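Local coordinates for protein glycerol kinase, putative (Plasmodium falciparum, PDB 2W40) that probably phosphorylates glycerol with ATP to give sn-glycerol 3-phosphate, as expected of an FGGY-family sugar kinase, at residues F390-I395 with Q425-I430. Sequence-based numbering, arbitrary orientation.
Sequences FQLNEI and QFNSDI
Ile430 packs against both Phe390 and Asn393, which lie about one turn apart on helix 377-403. Its CG2, anti to the backbone N, lies 3.8 Å from Phe390 CD1 and also 3.8 Å from Asn393 CB. Its other branch ends with CD1 4.0 Å from Phe390 CE1. The Phe390 ring also meets Phe426 in an offset edge-to-face pair. The rim of Phe426 is turned to the face of Phe390, with the planes at 86° and the centroids 5.8 Å apart. Ile430 CG1 lies over one face of Phe426, toward the rim. Outside the two segments, the Phe390 ring stacks with Trp492 of helix 482-500. Both helices belong to the C-terminal FGGY domain, which has the actin-like ATPase fold of the sugar kinase/Hsp70/actin superfamily. Here helices 377-403 and 421-431 pack side by side, the axes of the two segments 9.3 Å apart and inclined at 38°. Asn393 OD1 and Ile430 O are 3.3 Å apart, but both are acceptors and do not bond. Arg485 of helix 482-500 bridges them, its NH2 donating to Asn393 OD1 and its NE to Ile430 O. Leu392, which also packs on Tyr268, brings CD2 to 3.7 Å from Asn427 OD1; that oxygen is hydrogen-bonded to Tyr268 OH.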
loop_
_atom_site.group_PDB
_atom_site.type_symbol
_atom_site.label_atom_id
_atom_site.label_comp_id
_atom_site.label_asym_id
_atom_site.label_seq_id
_atom_site.Cartn_x
_atom_site.Cartn_y
_atom_site.Cartn_z
ATOM N N PHE C 390 7.566 3.446 -15.998
ATOM C CA PHE C 390 8.940 3.050 -15.681
ATOM C C PHE C 390 9.341 1.671 -16.195
ATOM O O PHE C 390 10.473 1.479 -16.642
ATOM C CB PHE C 390 9.147 3.139 -14.171
ATOM C CG PHE C 390 9.238 4.552 -13.640
ATOM C CD1 PHE C 390 10.229 5.464 -14.085
ATOM C CD2 PHE C 390 8.313 4.996 -12.699
ATOM C CE1 PHE C 390 10.276 6.769 -13.541
ATOM C CE2 PHE C 390 8.383 6.268 -12.183
ATOM C CZ PHE C 390 9.337 7.158 -12.649
ATOM N N GLN C 391 8.411 0.726 -16.100
ATOM C CA GLN C 391 8.688 -0.600 -16.643
ATOM C C GLN C 391 8.835 -0.575 -18.196
ATOM O O GLN C 391 9.723 -1.247 -18.779
ATOM C CB GLN C 391 7.548 -1.556 -16.214
ATOM C CG GLN C 391 7.633 -2.030 -14.741
ATOM C CD GLN C 391 6.483 -2.919 -14.442
ATOM O OE1 GLN C 391 6.593 -4.116 -14.557
ATOM N NE2 GLN C 391 5.315 -2.321 -14.110
ATOM N N LEU C 392 7.958 0.201 -18.838
ATOM C CA LEU C 392 8.007 0.316 -20.275
ATOM C C LEU C 392 9.336 0.909 -20.718
ATOM O O LEU C 392 9.920 0.504 -21.710
ATOM C CB LEU C 392 6.788 1.107 -20.736
ATOM C CG LEU C 392 6.655 1.078 -22.259
ATOM C CD1 LEU C 392 6.503 -0.347 -22.874
ATOM C CD2 LEU C 392 5.554 2.048 -22.702
ATOM N N ASN C 393 9.845 1.888 -19.961
ATOM C CA ASN C 393 11.129 2.503 -20.274
ATOM C C ASN C 393 12.275 1.500 -20.260
ATOM O O ASN C 393 13.145 1.495 -21.130
ATOM C CB ASN C 393 11.400 3.596 -19.274
ATOM C CG ASN C 393 12.705 4.297 -19.556
ATOM O OD1 ASN C 393 12.987 4.681 -20.704
ATOM N ND2 ASN C 393 13.496 4.559 -18.474
ATOM N N GLU C 394 12.222 0.614 -19.263
ATOM C CA GLU C 394 13.212 -0.473 -19.231
ATOM C C GLU C 394 13.185 -1.405 -20.482
ATOM O O GLU C 394 14.224 -1.792 -21.045
ATOM C CB GLU C 394 13.110 -1.309 -17.937
ATOM C CG GLU C 394 13.348 -0.474 -16.725
ATOM C CD GLU C 394 13.548 -1.278 -15.431
ATOM O OE1 GLU C 394 13.590 -2.539 -15.451
ATOM O OE2 GLU C 394 13.690 -0.601 -14.342
ATOM N N ILE C 395 11.999 -1.751 -20.898
ATOM C CA ILE C 395 11.731 -2.468 -22.120
ATOM C C ILE C 395 12.278 -1.729 -23.327
ATOM O O ILE C 395 12.943 -2.349 -24.176
ATOM C CB ILE C 395 10.233 -2.838 -22.267
ATOM C CG1 ILE C 395 9.883 -3.969 -21.268
ATOM C CG2 ILE C 395 9.864 -3.290 -23.688
ATOM C CD1 ILE C 395 8.362 -4.221 -21.071
ATOM N N GLN C 425 1.202 11.286 -21.589
ATOM C CA GLN C 425 2.264 12.297 -21.557
ATOM C C GLN C 425 3.429 11.823 -20.649
ATOM O O GLN C 425 4.571 11.936 -21.004
ATOM C CB GLN C 425 1.700 13.633 -21.113
ATOM C CG GLN C 425 2.773 14.726 -21.201
ATOM C CD GLN C 425 3.300 14.957 -22.625
ATOM O OE1 GLN C 425 2.534 15.381 -23.478
ATOM N NE2 GLN C 425 4.543 14.724 -22.840
ATOM N N PHE C 426 3.063 11.254 -19.501
ATOM C CA PHE C 426 4.079 10.713 -18.563
ATOM C C PHE C 426 4.860 9.574 -19.219
ATOM O O PHE C 426 6.070 9.502 -19.080
ATOM C CB PHE C 426 3.433 10.241 -17.277
ATOM C CG PHE C 426 4.403 9.887 -16.233
ATOM C CD1 PHE C 426 5.001 10.845 -15.449
ATOM C CD2 PHE C 426 4.803 8.577 -16.006
ATOM C CE1 PHE C 426 5.893 10.545 -14.484
ATOM C CE2 PHE C 426 5.738 8.298 -15.034
ATOM C CZ PHE C 426 6.255 9.275 -14.276
ATOM N N ASN C 427 4.156 8.690 -19.929
ATOM C CA ASN C 427 4.854 7.622 -20.671
ATOM C C ASN C 427 5.840 8.184 -21.676
ATOM O O ASN C 427 6.995 7.813 -21.751
ATOM C CB ASN C 427 3.836 6.689 -21.408
ATOM C CG ASN C 427 3.273 5.600 -20.503
ATOM O OD1 ASN C 427 3.633 4.426 -20.659
ATOM N ND2 ASN C 427 2.416 5.973 -19.555
ATOM N N SER C 428 5.366 9.179 -22.469
ATOM C CA SER C 428 6.235 9.771 -23.514
ATOM C C SER C 428 7.436 10.451 -22.894
ATOM O O SER C 428 8.569 10.242 -23.369
ATOM C CB SER C 428 5.466 10.776 -24.368
ATOM O OG SER C 428 6.330 11.290 -25.375
ATOM N N ASP C 429 7.188 11.170 -21.765
ATOM C CA ASP C 429 8.206 11.837 -20.990
ATOM C C ASP C 429 9.272 10.800 -20.477
ATOM O O ASP C 429 10.514 10.931 -20.697
ATOM C CB ASP C 429 7.627 12.552 -19.819
ATOM C CG ASP C 429 6.925 13.808 -20.143
ATOM O OD1 ASP C 429 6.985 14.272 -21.307
ATOM O OD2 ASP C 429 6.292 14.360 -19.190
ATOM N N ILE C 430 8.809 9.751 -19.834
ATOM C CA ILE C 430 9.783 8.809 -19.207
ATOM C C ILE C 430 10.469 7.915 -20.213
ATOM O O ILE C 430 11.682 7.673 -20.075
ATOM C CB ILE C 430 9.132 7.996 -18.151
ATOM C CG1 ILE C 430 8.746 8.853 -16.966
ATOM C CG2 ILE C 430 9.978 6.725 -17.693
ATOM C CD1 ILE C 430 9.873 9.688 -16.207
#